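Local coordinates for trypsin-resistant surface T6 protein (Streptococcus pyogenes serotype M6, PDB 4P0D), which probably builds the shaft of the surface pilus as its repeating backbone subunit, a T antigen anchored to the cell wall, at residues T13-G18 with V79-G84; A98-A103 with N110-A115; L23-E28 with P73-N78; S146-T151 with F282-N287; G106-P111 with N286-G291. The protein carries 1 engineered substitution. One frame throughout, in Å; residues are numbered along the deposited sequence.

Interaction 1 (T13-G18 with V79-G84). With CA (calcium ion), chain E.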
# COMPACT_ATOMS: atom_id res chain seq x y z
N THR A 13 13.61 -14.65 -27.23
CA THR A 13 14.44 -13.55 -26.73
C THR A 13 13.64 -12.58 -25.85
O THR A 13 12.42 -12.74 -25.67
CB THR A 13 15.07 -12.75 -27.88
OG1 THR A 13 14.01 -12.24 -28.70
CG2 THR A 13 15.98 -13.63 -28.71
N ASN A 14 14.33 -11.59 -25.28
CA ASN A 14 13.71 -10.58 -24.42
C ASN A 14 13.09 -11.17 -23.16
O ASN A 14 12.03 -10.72 -22.70
CB ASN A 14 12.66 -9.73 -25.17
CG ASN A 14 12.37 -8.41 -24.48
OD1 ASN A 14 13.30 -7.78 -23.95
ND2 ASN A 14 11.11 -7.99 -24.45
N ILE A 15 13.79 -12.13 -22.56
CA ILE A 15 13.33 -12.75 -21.33
C ILE A 15 13.90 -11.97 -20.15
O ILE A 15 15.11 -11.98 -19.90
CB ILE A 15 13.75 -14.23 -21.25
CG1 ILE A 15 13.23 -14.99 -22.47
CG2 ILE A 15 13.21 -14.87 -19.97
CD1 ILE A 15 13.47 -16.48 -22.44
N GLU A 16 13.01 -11.28 -19.43
CA GLU A 16 13.39 -10.47 -18.29
C GLU A 16 12.80 -11.06 -17.02
O GLU A 16 11.75 -11.70 -17.04
CB GLU A 16 12.85 -9.05 -18.48
CG GLU A 16 13.54 -8.23 -19.56
CD GLU A 16 12.73 -6.99 -19.93
OE1 GLU A 16 11.63 -7.10 -20.54
OE2 GLU A 16 13.18 -5.89 -19.61
N GLY A 17 13.49 -10.87 -15.91
CA GLY A 17 12.93 -11.24 -14.64
C GLY A 17 13.08 -12.68 -14.27
O GLY A 17 12.57 -13.08 -13.25
N GLY A 18 13.81 -13.46 -15.08
CA GLY A 18 14.09 -14.85 -14.76
C GLY A 18 12.90 -15.78 -14.55
O GLY A 18 12.80 -16.44 -13.50
N VAL A 79 12.55 -25.46 -20.31
CA VAL A 79 13.62 -24.88 -21.10
C VAL A 79 14.40 -23.89 -20.22
O VAL A 79 13.82 -23.02 -19.58
CB VAL A 79 13.06 -24.22 -22.36
CG1 VAL A 79 14.17 -23.65 -23.24
CG2 VAL A 79 12.23 -25.24 -23.14
N SER A 80 15.72 -24.05 -20.16
CA SER A 80 16.52 -23.17 -19.34
C SER A 80 16.65 -21.81 -20.00
O SER A 80 16.46 -21.67 -21.20
CB SER A 80 17.90 -23.77 -19.10
OG SER A 80 18.65 -23.76 -20.30
N ILE A 81 16.99 -20.80 -19.19
CA ILE A 81 17.26 -19.47 -19.70
C ILE A 81 18.70 -19.03 -19.39
O ILE A 81 19.33 -19.52 -18.44
CB ILE A 81 16.27 -18.41 -19.14
CG1 ILE A 81 16.41 -18.27 -17.63
CG2 ILE A 81 14.83 -18.78 -19.50
CD1 ILE A 81 15.49 -17.23 -17.05
N SER A 82 19.19 -18.09 -20.19
CA SER A 82 20.42 -17.39 -19.86
C SER A 82 20.51 -16.10 -20.64
O SER A 82 20.20 -16.06 -21.82
CB SER A 82 21.63 -18.25 -20.16
OG SER A 82 21.51 -18.79 -21.45
N ASN A 83 20.93 -15.03 -19.96
CA ASN A 83 21.24 -13.78 -20.64
C ASN A 83 20.09 -13.30 -21.53
O ASN A 83 20.31 -12.77 -22.61
CB ASN A 83 22.53 -13.96 -21.46
CG ASN A 83 23.19 -12.63 -21.85
OD1 ASN A 83 23.30 -11.71 -21.05
ND2 ASN A 83 23.63 -12.54 -23.11
N GLY A 84 18.85 -13.54 -21.10
CA GLY A 84 17.68 -13.02 -21.80
C GLY A 84 17.12 -13.88 -22.94
O GLY A 84 16.20 -13.46 -23.63
CA CA E . 20.27 -18.16 -23.33
O HOH W 1 22.92 -17.74 -24.41
O HOH W 2 20.18 -20.23 -24.45
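Ile-15 and Gly-84 join two surface loops of the N-terminal Ig-like domain: residues 13-18 lead from strand 7-13 to strand 20-31, and residues 79-84 lead from strand 75-79 to strand 86-91. Ile-15 N donates a nearly straight bond to Gly-84 O at 3.0 Å, but it approaches from above the carbonyl plane, 36° out of it. Gly-84 CA returns a CA-H...O contact to Ile-15 O at 3.4 Å. The side chain of Ile-15 leans along the same carbonyl, CB and CG1 both near Gly-84 O, while its CD1 reaches Ile-81 CG2 at 4.0 Å. Ile-81 holds CG1 between its backbone N and carbonyl carbon (chi1 63°), which carries CD1 toward the other loop, 3.6 Å from Gly-18 CA. Ala-86 of strand 86-91 touches both isoleucines. Farther out, Tyr-109 OH bonds to Glu-16 O and Asn-14 ND2 to Ala-143 O, tying residues 13-18 to the domain body. Next to residues 79-84 a calcium ion is bound by Ser-82, Thr-85 and waters; Ser-82 grips it twice, through its backbone O at 2.6 Å and its OG at 2.3 Å.

Interaction 2 (A98-A103 with N110-A115)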
# COMPACT_ATOMS: atom_id res chain seq x y z
N ALA A 98 4.61 -21.80 -25.74
CA ALA A 98 5.51 -21.53 -24.63
C ALA A 98 4.82 -20.60 -23.64
O ALA A 98 4.23 -19.60 -24.04
CB ALA A 98 6.80 -20.92 -25.15
N LEU A 99 4.86 -20.97 -22.36
CA LEU A 99 4.45 -20.10 -21.27
C LEU A 99 5.65 -19.74 -20.38
O LEU A 99 6.43 -20.61 -19.94
CB LEU A 99 3.35 -20.74 -20.41
CG LEU A 99 2.04 -21.10 -21.15
CD1 LEU A 99 1.07 -21.79 -20.19
CD2 LEU A 99 1.39 -19.88 -21.79
N LEU A 100 5.76 -18.44 -20.11
CA LEU A 100 6.79 -17.90 -19.21
C LEU A 100 6.09 -17.44 -17.92
O LEU A 100 5.23 -16.54 -17.96
CB LEU A 100 7.53 -16.73 -19.88
CG LEU A 100 8.32 -17.06 -21.16
CD1 LEU A 100 7.47 -16.87 -22.42
CD2 LEU A 100 9.55 -16.18 -21.28
N THR A 101 6.44 -18.08 -16.81
CA THR A 101 5.74 -17.90 -15.53
C THR A 101 6.73 -17.63 -14.42
O THR A 101 7.93 -17.84 -14.59
CB THR A 101 4.96 -19.17 -15.11
OG1 THR A 101 5.85 -20.29 -15.11
CG2 THR A 101 3.83 -19.44 -16.03
N GLY A 102 6.23 -17.12 -13.30
CA GLY A 102 7.01 -16.93 -12.09
C GLY A 102 8.21 -16.00 -12.13
O GLY A 102 9.13 -16.16 -11.34
N ALA A 103 8.24 -15.03 -13.04
CA ALA A 103 9.33 -14.05 -13.08
C ALA A 103 9.46 -13.41 -11.71
O ALA A 103 8.46 -13.02 -11.10
CB ALA A 103 9.08 -12.98 -14.14
N ASN A 110 2.80 -12.57 -22.18
CA ASN A 110 1.87 -13.18 -23.12
C ASN A 110 2.38 -14.58 -23.48
O ASN A 110 3.58 -14.85 -23.38
CB ASN A 110 1.73 -12.37 -24.40
CG ASN A 110 1.16 -10.96 -24.19
OD1 ASN A 110 0.55 -10.63 -23.16
ND2 ASN A 110 1.36 -10.13 -25.18
N PRO A 111 1.46 -15.45 -23.93
CA PRO A 111 1.81 -16.78 -24.48
C PRO A 111 2.58 -16.68 -25.81
O PRO A 111 2.45 -15.68 -26.50
CB PRO A 111 0.47 -17.44 -24.74
CG PRO A 111 -0.57 -16.56 -24.15
CD PRO A 111 0.01 -15.19 -24.00
N ILE A 112 3.36 -17.69 -26.15
CA ILE A 112 4.10 -17.69 -27.41
C ILE A 112 3.82 -18.98 -28.18
O ILE A 112 3.78 -20.06 -27.59
CB ILE A 112 5.62 -17.54 -27.22
CG1 ILE A 112 5.94 -16.28 -26.40
CG2 ILE A 112 6.32 -17.44 -28.57
CD1 ILE A 112 7.40 -16.17 -25.98
N LEU A 113 3.58 -18.83 -29.48
CA LEU A 113 3.49 -19.97 -30.39
C LEU A 113 4.80 -20.14 -31.15
O LEU A 113 5.24 -19.24 -31.86
CB LEU A 113 2.36 -19.77 -31.39
CG LEU A 113 2.26 -20.85 -32.48
CD1 LEU A 113 1.65 -22.12 -31.94
CD2 LEU A 113 1.43 -20.30 -33.64
N LEU A 114 5.39 -21.33 -31.03
CA LEU A 114 6.61 -21.66 -31.74
C LEU A 114 6.41 -22.93 -32.55
O LEU A 114 5.75 -23.87 -32.10
CB LEU A 114 7.77 -21.85 -30.77
CG LEU A 114 8.19 -20.59 -30.00
CD1 LEU A 114 9.06 -20.98 -28.81
CD2 LEU A 114 8.93 -19.59 -30.87
N ALA A 115 7.02 -22.97 -33.72
CA ALA A 115 6.91 -24.15 -34.58
C ALA A 115 8.21 -24.38 -35.32
O ALA A 115 8.84 -23.42 -35.76
CB ALA A 115 5.77 -23.96 -35.57
O HOH W 3 3.76 -16.76 -21.33
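Ala-98 and Ile-112 form an antiparallel hydrogen-bonded pair in the hairpin of strands 94-101 and 108-116, and the short strand axes run at 139°. Ala-98 N donates to Ile-112 O at 2.7 Å, and Ile-112 N returns a bond to Ala-98 O at 3.0 Å in the carbonyl plane. Toward the hairpin's connecting loop the backbones part, and a water takes over as a bridge, accepting from Leu-100 N and donating to Asn-110 O at 2.8 Å. On one face of the pair Ala-98 CB lies beside Ile-112 CB at 4.1 Å, with Leu-114 CD1 a little farther off. Leu-100 and Ile-112 complete this face: their chains slant across one another and meet at their CD1 methyls, 3.6 Å apart. Ile-112 has CG1 anti to its carbonyl carbon (chi1 -55°), and its extended chain carries CD1 toward Leu-100. Contact on the other face comes from Leu-99, whose CD2 rests against Pro-111 CB at 3.9 Å. This aliphatic packing is mostly buried within the Ig-like domain, with Pro-111 partly exposed. Strand 20-31 flanks the hairpin on one edge, where Leu-99 bonds backbone to backbone with Thr-22, and strand 139-155 flanks the other, with Ile-112 against Ala-143. Helix 56-68 packs on the face of Leu-99 and Pro-111, setting Asn-67 against the leucine and Ile-59 against the proline.

Interaction 3 (L23-E28 with P73-N78)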
# COMPACT_ATOMS: atom_id res chain seq x y z
N LEU A 23 7.48 -25.43 -22.50
CA LEU A 23 6.98 -25.60 -23.85
C LEU A 23 6.00 -26.78 -23.86
O LEU A 23 6.32 -27.86 -23.34
CB LEU A 23 8.12 -25.83 -24.84
CG LEU A 23 8.56 -24.60 -25.65
CD1 LEU A 23 9.06 -23.47 -24.75
CD2 LEU A 23 9.64 -25.01 -26.65
N TYR A 24 4.81 -26.56 -24.42
CA TYR A 24 3.80 -27.62 -24.49
C TYR A 24 3.58 -27.97 -25.93
O TYR A 24 3.16 -27.13 -26.72
CB TYR A 24 2.49 -27.12 -23.90
CG TYR A 24 2.60 -26.66 -22.46
CD1 TYR A 24 2.50 -27.56 -21.42
CD2 TYR A 24 2.80 -25.31 -22.15
CE1 TYR A 24 2.59 -27.15 -20.10
CE2 TYR A 24 2.91 -24.89 -20.84
CZ TYR A 24 2.80 -25.82 -19.81
OH TYR A 24 2.89 -25.43 -18.46
N LYS A 25 3.87 -29.22 -26.29
CA LYS A 25 3.71 -29.61 -27.68
C LYS A 25 2.23 -29.84 -27.99
O LYS A 25 1.60 -30.74 -27.43
CB LYS A 25 4.52 -30.87 -27.97
CG LYS A 25 4.58 -31.24 -29.44
CD LYS A 25 5.33 -32.57 -29.50
CE LYS A 25 5.89 -32.89 -30.85
NZ LYS A 25 6.80 -34.06 -30.67
N ILE A 26 1.71 -29.02 -28.91
CA ILE A 26 0.31 -29.07 -29.34
C ILE A 26 0.13 -29.57 -30.77
O ILE A 26 -1.00 -29.79 -31.20
CB ILE A 26 -0.35 -27.67 -29.25
CG1 ILE A 26 0.46 -26.63 -30.03
CG2 ILE A 26 -0.47 -27.26 -27.79
CD1 ILE A 26 -0.36 -25.43 -30.50
N GLY A 27 1.24 -29.74 -31.50
CA GLY A 27 1.21 -30.20 -32.90
C GLY A 27 2.35 -31.17 -33.16
O GLY A 27 3.52 -30.80 -33.03
N GLU A 28 1.99 -32.42 -33.50
CA GLU A 28 2.96 -33.45 -33.90
C GLU A 28 3.13 -33.44 -35.41
O GLU A 28 2.14 -33.43 -36.17
CB GLU A 28 2.49 -34.86 -33.48
CG GLU A 28 2.74 -35.20 -32.03
CD GLU A 28 2.37 -36.65 -31.66
OE1 GLU A 28 1.55 -37.29 -32.35
OE2 GLU A 28 2.91 -37.15 -30.64
N PRO A 73 -1.29 -31.65 -24.01
CA PRO A 73 -0.22 -31.59 -24.98
C PRO A 73 0.42 -32.96 -25.14
O PRO A 73 0.31 -33.81 -24.25
CB PRO A 73 0.76 -30.58 -24.36
CG PRO A 73 0.51 -30.64 -22.90
CD PRO A 73 -0.86 -31.23 -22.67
N PHE A 74 1.07 -33.17 -26.27
CA PHE A 74 1.77 -34.44 -26.53
C PHE A 74 3.00 -34.60 -25.66
O PHE A 74 3.43 -35.71 -25.38
CB PHE A 74 2.17 -34.52 -27.98
CG PHE A 74 1.02 -34.50 -28.91
CD1 PHE A 74 0.30 -35.67 -29.15
CD2 PHE A 74 0.65 -33.34 -29.56
CE1 PHE A 74 -0.78 -35.67 -30.02
CE2 PHE A 74 -0.43 -33.34 -30.43
CZ PHE A 74 -1.14 -34.50 -30.67
N SER A 75 3.60 -33.48 -25.29
CA SER A 75 4.73 -33.50 -24.38
C SER A 75 4.89 -32.13 -23.75
O SER A 75 4.38 -31.14 -24.28
CB SER A 75 6.02 -33.91 -25.11
OG SER A 75 6.37 -32.94 -26.07
N THR A 76 5.57 -32.11 -22.61
CA THR A 76 5.88 -30.88 -21.89
C THR A 76 7.38 -30.80 -21.71
O THR A 76 7.98 -31.74 -21.19
CB THR A 76 5.23 -30.89 -20.51
OG1 THR A 76 3.83 -31.13 -20.65
CG2 THR A 76 5.45 -29.56 -19.78
N GLU A 77 7.98 -29.67 -22.12
CA GLU A 77 9.44 -29.44 -21.96
C GLU A 77 9.76 -28.24 -21.09
O GLU A 77 9.13 -27.17 -21.22
CB GLU A 77 10.10 -29.18 -23.32
CG GLU A 77 9.77 -30.18 -24.41
CD GLU A 77 10.39 -31.54 -24.18
OE1 GLU A 77 11.37 -31.66 -23.41
OE2 GLU A 77 9.87 -32.49 -24.79
N ASN A 78 10.75 -28.40 -20.23
CA ASN A 78 11.26 -27.32 -19.40
C ASN A 78 12.50 -26.77 -20.09
O ASN A 78 13.38 -27.54 -20.44
CB ASN A 78 11.60 -27.88 -18.03
CG ASN A 78 10.46 -28.70 -17.44
OD1 ASN A 78 9.30 -28.29 -17.48
ND2 ASN A 78 10.78 -29.88 -16.90
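Leu-23 and Glu-77 make an antiparallel hydrogen-bonded pair between strands 20-31 and 75-79, whose short axes run at 156°, with Tyr-24 and Thr-76 as the adjoining non-hydrogen-bonded pair. Leu-23 N to Glu-77 O and Glu-77 N to Leu-23 O both measure 2.7 Å and lie in the carbonyl plane. Beyond them Lys-25 N bonds to Ser-75 O, and Phe-74 N to Lys-25 O at 2.7 Å with a more bent N-H. The main side-chain contact is Glu-28 over one face of the Phe-74 ring: CG stands 3.6 Å from the ring centroid in a CH-pi contact, and the carboxylate stacks with its plane 15° from that of the ring. Extension beyond CG (chi2 -175°) lays the glutamate along this face, while Ile-26 O meets the ring at its edge. Tyr-24 and Thr-76 run side by side, CE1 3.8 Å from CG2, and Pro-73 CB packs against Tyr-24 CB. The methylenes of Lys-25 pass Ser-75 OG, with Lys-25 CB 3.4 Å from it. Ile-26 and Gly-27 both face Val-95 of strand 94-101 in a classic beta bulge; that strand borders 20-31 on its other edge, and helix 56-68 places Ile-66 against Tyr-24 and Ile-26.

Interaction 4 (S146-T151 with F282-N287)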
# COMPACT_ATOMS: atom_id res chain seq x y z
N SER A 146 4.68 -7.25 -19.36
CA SER A 146 4.41 -5.96 -18.72
C SER A 146 4.78 -6.03 -17.24
O SER A 146 4.77 -7.10 -16.63
CB SER A 146 2.93 -5.57 -18.93
OG SER A 146 2.05 -6.54 -18.37
N LEU A 147 5.14 -4.89 -16.66
CA LEU A 147 5.57 -4.84 -15.27
C LEU A 147 4.66 -3.85 -14.56
O LEU A 147 4.80 -2.66 -14.73
CB LEU A 147 7.04 -4.40 -15.16
CG LEU A 147 7.64 -4.20 -13.75
CD1 LEU A 147 7.59 -5.48 -12.95
CD2 LEU A 147 9.07 -3.67 -13.83
N PRO A 148 3.69 -4.36 -13.79
CA PRO A 148 2.85 -3.45 -13.04
C PRO A 148 3.60 -2.74 -11.91
O PRO A 148 4.72 -3.13 -11.55
CB PRO A 148 1.78 -4.36 -12.46
CG PRO A 148 1.72 -5.51 -13.42
CD PRO A 148 3.15 -5.74 -13.75
N SER A 149 2.98 -1.70 -11.36
CA SER A 149 3.55 -1.01 -10.21
C SER A 149 2.43 -0.36 -9.43
O SER A 149 1.34 -0.17 -9.95
CB SER A 149 4.54 0.07 -10.62
OG SER A 149 3.89 1.08 -11.35
N ILE A 150 2.73 -0.02 -8.19
CA ILE A 150 1.82 0.76 -7.36
C ILE A 150 2.67 1.75 -6.58
O ILE A 150 3.71 1.37 -6.06
CB ILE A 150 1.00 -0.12 -6.42
CG1 ILE A 150 -0.00 0.71 -5.63
CG2 ILE A 150 1.89 -0.90 -5.45
CD1 ILE A 150 -0.87 -0.13 -4.72
N THR A 151 2.21 3.00 -6.52
CA THR A 151 2.90 4.08 -5.81
C THR A 151 1.91 4.77 -4.90
O THR A 151 0.83 5.17 -5.35
CB THR A 151 3.47 5.12 -6.81
OG1 THR A 151 4.30 4.47 -7.76
CG2 THR A 151 4.30 6.19 -6.11
N PHE A 282 -1.34 -4.06 -4.77
CA PHE A 282 -1.94 -4.21 -6.09
C PHE A 282 -1.71 -5.63 -6.58
O PHE A 282 -0.57 -6.02 -6.90
CB PHE A 282 -1.37 -3.18 -7.07
CG PHE A 282 -1.92 -3.28 -8.46
CD1 PHE A 282 -3.24 -3.67 -8.71
CD2 PHE A 282 -1.12 -2.93 -9.54
CE1 PHE A 282 -3.72 -3.74 -10.01
CE2 PHE A 282 -1.61 -2.99 -10.83
CZ PHE A 282 -2.91 -3.41 -11.07
N PHE A 283 -2.80 -6.41 -6.61
CA PHE A 283 -2.78 -7.81 -7.02
C PHE A 283 -3.19 -7.93 -8.46
O PHE A 283 -4.19 -7.33 -8.86
CB PHE A 283 -3.75 -8.66 -6.21
CG PHE A 283 -3.47 -8.66 -4.75
CD1 PHE A 283 -4.03 -7.69 -3.94
CD2 PHE A 283 -2.63 -9.61 -4.19
CE1 PHE A 283 -3.76 -7.68 -2.58
CE2 PHE A 283 -2.37 -9.61 -2.83
CZ PHE A 283 -2.94 -8.64 -2.03
N TYR A 284 -2.44 -8.73 -9.21
CA TYR A 284 -2.74 -9.00 -10.62
C TYR A 284 -2.29 -10.44 -10.93
O TYR A 284 -1.71 -11.11 -10.06
CB TYR A 284 -2.05 -7.97 -11.54
CG TYR A 284 -0.55 -7.92 -11.30
CD1 TYR A 284 -0.01 -7.09 -10.32
CD2 TYR A 284 0.33 -8.74 -12.03
CE1 TYR A 284 1.36 -7.07 -10.08
CE2 TYR A 284 1.69 -8.73 -11.78
CZ TYR A 284 2.21 -7.89 -10.82
OH TYR A 284 3.57 -7.86 -10.56
N SER A 285 -2.58 -10.92 -12.15
CA SER A 285 -2.14 -12.25 -12.54
C SER A 285 -0.80 -12.23 -13.28
O SER A 285 -0.62 -11.46 -14.20
CB SER A 285 -3.14 -12.97 -13.43
OG SER A 285 -2.59 -14.25 -13.80
N ASN A 286 0.12 -13.10 -12.86
CA ASN A 286 1.35 -13.34 -13.63
C ASN A 286 1.31 -14.65 -14.42
O ASN A 286 2.34 -15.14 -14.89
CB ASN A 286 2.60 -13.22 -12.74
CG ASN A 286 2.68 -14.29 -11.66
OD1 ASN A 286 1.72 -15.03 -11.41
ND2 ASN A 286 3.83 -14.38 -11.02
N ASN A 287 0.12 -15.21 -14.55
CA ASN A 287 -0.12 -16.40 -15.36
C ASN A 287 -1.56 -16.31 -15.83
O ASN A 287 -2.42 -17.07 -15.38
CB ASN A 287 0.15 -17.65 -14.53
CG ASN A 287 0.28 -18.91 -15.37
OD1 ASN A 287 0.21 -18.89 -16.60
ND2 ASN A 287 0.46 -20.02 -14.69
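Pro-148 leans over one face of the Tyr-284 ring, its CB-CG-CD edge lowered onto the ring, the central contact between strands 139-155 and 276-285. Its CG sits nearly above the ring centre, 3.5 Å from the centroid and 8° off the normal, a clear CH-pi contact; Pro-148 CB lies 3.6 Å from Tyr-284 CE1, and Pro-148 CD lies near Tyr-284 CZ and OH. Tyr-284 places CG between its backbone N and carbonyl carbon (chi1 55°), which turns the ring toward the proline. Phe-282 meets residues 148-150 at a slant: CE2 is 4.0 Å from Pro-148 CB and CD2 is 3.7 Å from Ser-149 O. Ile-150 passes obliquely by the base of Phe-282, both its CB and its CD1 lying 3.9 Å from Phe-282 CB. With CG1 anti to the backbone N (chi1 -176°) and the chain extended beyond it, Ile-150 brings CD1 alongside Phe-282 CB. The strands face each other through side chains, their backbones too far apart to pair, as in the packing of two sheets of an Ig-like sandwich; Phe-178 and Val-194 extend the apolar layer round Phe-282. At the end of residues 282-287, Ser-285 OG accepts from Asn-287 N in an ST turn. The interface is thus held by carbon-to-ring and aliphatic packing, while the polar ends find partners beyond the two segments, Tyr-284 OH at Gly-106 O and Ser-149 OG at Glu-179 OE1.

Interaction 5 (G106-P111 with N286-G291)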
# COMPACT_ATOMS: atom_id res chain seq x y z
N GLY A 106 8.09 -9.81 -10.86
CA GLY A 106 6.65 -9.55 -10.89
C GLY A 106 6.05 -9.35 -12.27
O GLY A 106 4.86 -9.07 -12.39
N ARG A 107 6.84 -9.50 -13.34
CA ARG A 107 6.27 -9.28 -14.65
C ARG A 107 5.39 -10.42 -15.10
O ARG A 107 5.47 -11.55 -14.60
CB ARG A 107 7.34 -8.93 -15.69
CG ARG A 107 8.21 -10.06 -16.19
CD ARG A 107 9.25 -9.50 -17.17
NE ARG A 107 9.90 -8.33 -16.64
CZ ARG A 107 9.82 -7.08 -17.10
NH1 ARG A 107 9.12 -6.73 -18.19
NH2 ARG A 107 10.47 -6.14 -16.42
N THR A 108 4.52 -10.10 -16.04
CA THR A 108 3.58 -11.06 -16.60
C THR A 108 3.73 -11.05 -18.12
O THR A 108 3.88 -9.99 -18.72
CB THR A 108 2.12 -10.76 -16.17
OG1 THR A 108 1.24 -11.73 -16.75
CG2 THR A 108 1.66 -9.39 -16.60
N TYR A 109 3.69 -12.25 -18.70
CA TYR A 109 4.05 -12.48 -20.10
C TYR A 109 2.84 -12.95 -20.90
O TYR A 109 1.97 -13.63 -20.37
CB TYR A 109 5.09 -13.62 -20.18
CG TYR A 109 6.52 -13.21 -19.92
CD1 TYR A 109 7.34 -12.83 -20.97
CD2 TYR A 109 7.06 -13.24 -18.64
CE1 TYR A 109 8.67 -12.47 -20.75
CE2 TYR A 109 8.39 -12.88 -18.41
CZ TYR A 109 9.19 -12.51 -19.47
OH TYR A 109 10.52 -12.17 -19.26
N ASN A 110 2.80 -12.57 -22.18
CA ASN A 110 1.87 -13.18 -23.12
C ASN A 110 2.38 -14.58 -23.48
O ASN A 110 3.58 -14.85 -23.38
CB ASN A 110 1.73 -12.37 -24.40
CG ASN A 110 1.16 -10.96 -24.19
OD1 ASN A 110 0.55 -10.63 -23.16
ND2 ASN A 110 1.36 -10.13 -25.18
N PRO A 111 1.46 -15.45 -23.93
CA PRO A 111 1.81 -16.78 -24.48
C PRO A 111 2.58 -16.68 -25.81
O PRO A 111 2.45 -15.68 -26.50
CB PRO A 111 0.47 -17.44 -24.74
CG PRO A 111 -0.57 -16.56 -24.15
CD PRO A 111 0.01 -15.19 -24.00
N ASN A 286 0.12 -13.10 -12.86
CA ASN A 286 1.35 -13.34 -13.63
C ASN A 286 1.31 -14.65 -14.42
O ASN A 286 2.34 -15.14 -14.89
CB ASN A 286 2.60 -13.22 -12.74
CG ASN A 286 2.68 -14.29 -11.66
OD1 ASN A 286 1.72 -15.03 -11.41
ND2 ASN A 286 3.83 -14.38 -11.02
N ASN A 287 0.12 -15.21 -14.55
CA ASN A 287 -0.12 -16.40 -15.36
C ASN A 287 -1.56 -16.31 -15.83
O ASN A 287 -2.42 -17.07 -15.38
CB ASN A 287 0.15 -17.65 -14.53
CG ASN A 287 0.28 -18.91 -15.37
OD1 ASN A 287 0.21 -18.89 -16.60
ND2 ASN A 287 0.46 -20.02 -14.69
N PRO A 288 -1.84 -15.34 -16.72
CA PRO A 288 -3.23 -14.99 -16.97
C PRO A 288 -4.05 -16.05 -17.73
O PRO A 288 -5.27 -15.89 -17.86
CB PRO A 288 -3.12 -13.70 -17.80
CG PRO A 288 -1.73 -13.19 -17.55
CD PRO A 288 -0.94 -14.46 -17.48
N THR A 289 -3.40 -17.08 -18.27
CA THR A 289 -4.13 -18.15 -18.95
C THR A 289 -4.47 -19.30 -17.99
O THR A 289 -4.94 -20.33 -18.41
CB THR A 289 -3.40 -18.67 -20.21
OG1 THR A 289 -2.18 -19.34 -19.85
CG2 THR A 289 -3.11 -17.54 -21.15
N LYS A 290 -4.23 -19.09 -16.70
CA LYS A 290 -4.52 -20.09 -15.68
C LYS A 290 -5.46 -19.51 -14.65
O LYS A 290 -5.30 -18.37 -14.23
CB LYS A 290 -3.22 -20.51 -14.99
CG LYS A 290 -3.38 -21.52 -13.85
CD LYS A 290 -2.02 -21.83 -13.23
CE LYS A 290 -2.13 -22.68 -11.97
NZ LYS A 290 -2.89 -21.97 -10.90
N GLY A 291 -6.43 -20.32 -14.20
CA GLY A 291 -7.36 -19.92 -13.16
C GLY A 291 -8.46 -18.99 -13.65
O GLY A 291 -8.94 -19.10 -14.78
O HOH W 4 3.97 -14.74 -16.86
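Thr-108 and Pro-288 meet at the close-packed part of the contact, where Thr-108 OG1 lies 3.4 Å from Pro-288 CG and 3.5 Å from Asn-286 CA. The threonine sets OG1 anti to its backbone N (chi1 180°), which points the hydroxyl at the 286-291 side, where it is hydrogen-bonded to Ser-285 O, just ahead of that segment. Its CB also touches Asn-286 CA at 3.7 Å, and the proline ring slants past the threonine, its CD 3.6 Å from OG1. Beside this, Asn-286 CB rests on Arg-107 O at 3.8 Å. A water bridges the two backbones, accepting from Tyr-109 N at 3.1 Å and donating to Asn-286 O at 2.6 Å, and it lies in the plane of the Tyr-109 ring at its edge. The contact brings strand 108-116 of the N-terminal Ig-like domain against the loop that follows strand 276-285 of the Cna-B-like domain, so this is a junction between two domains of the pilin. A type I beta turn runs from Asn-287 to Lys-290, closed by Lys-290 N to Asn-287 O, and it carries Pro-288 and Thr-289 inward. Packing thins toward the far end, where Pro-111 and Thr-289 cross with CG and CG2 4.1 Å apart; helix 56-68 backs this end, its Ala-63 and Asn-64 touching Thr-289. Past it Lys-290 and Gly-291 are exposed. At the other end the guanidinium of Arg-107 turns from the loop to a salt bridge with Asp-105.

Interactions 1, 2 and 3 all lie in the N-terminal Ig-like domain, whereas interaction 5 spans the border to the Cna-B-like domain and interaction 4 packs beside it. Interactions 2 and 4 are buried and chiefly apolar, but the first pairs strands within a hairpin and the second joins strands that do not pair, through ring and aliphatic packing. Interaction 3, partly buried, uses more backbone bonds and mixes charged side chains with aromatics. Interaction 5, also partly buried, has a water bridge in place of direct backbone bonds. Interaction 1 is the surface member, with a metal at its margin. Strand 108-116 serves both 2 and 5; residues 286-287 belong to both 4 and 5. Tyr-109 links interaction 5 to 1, and Leu-23 against Ala-98 links 3 to 2.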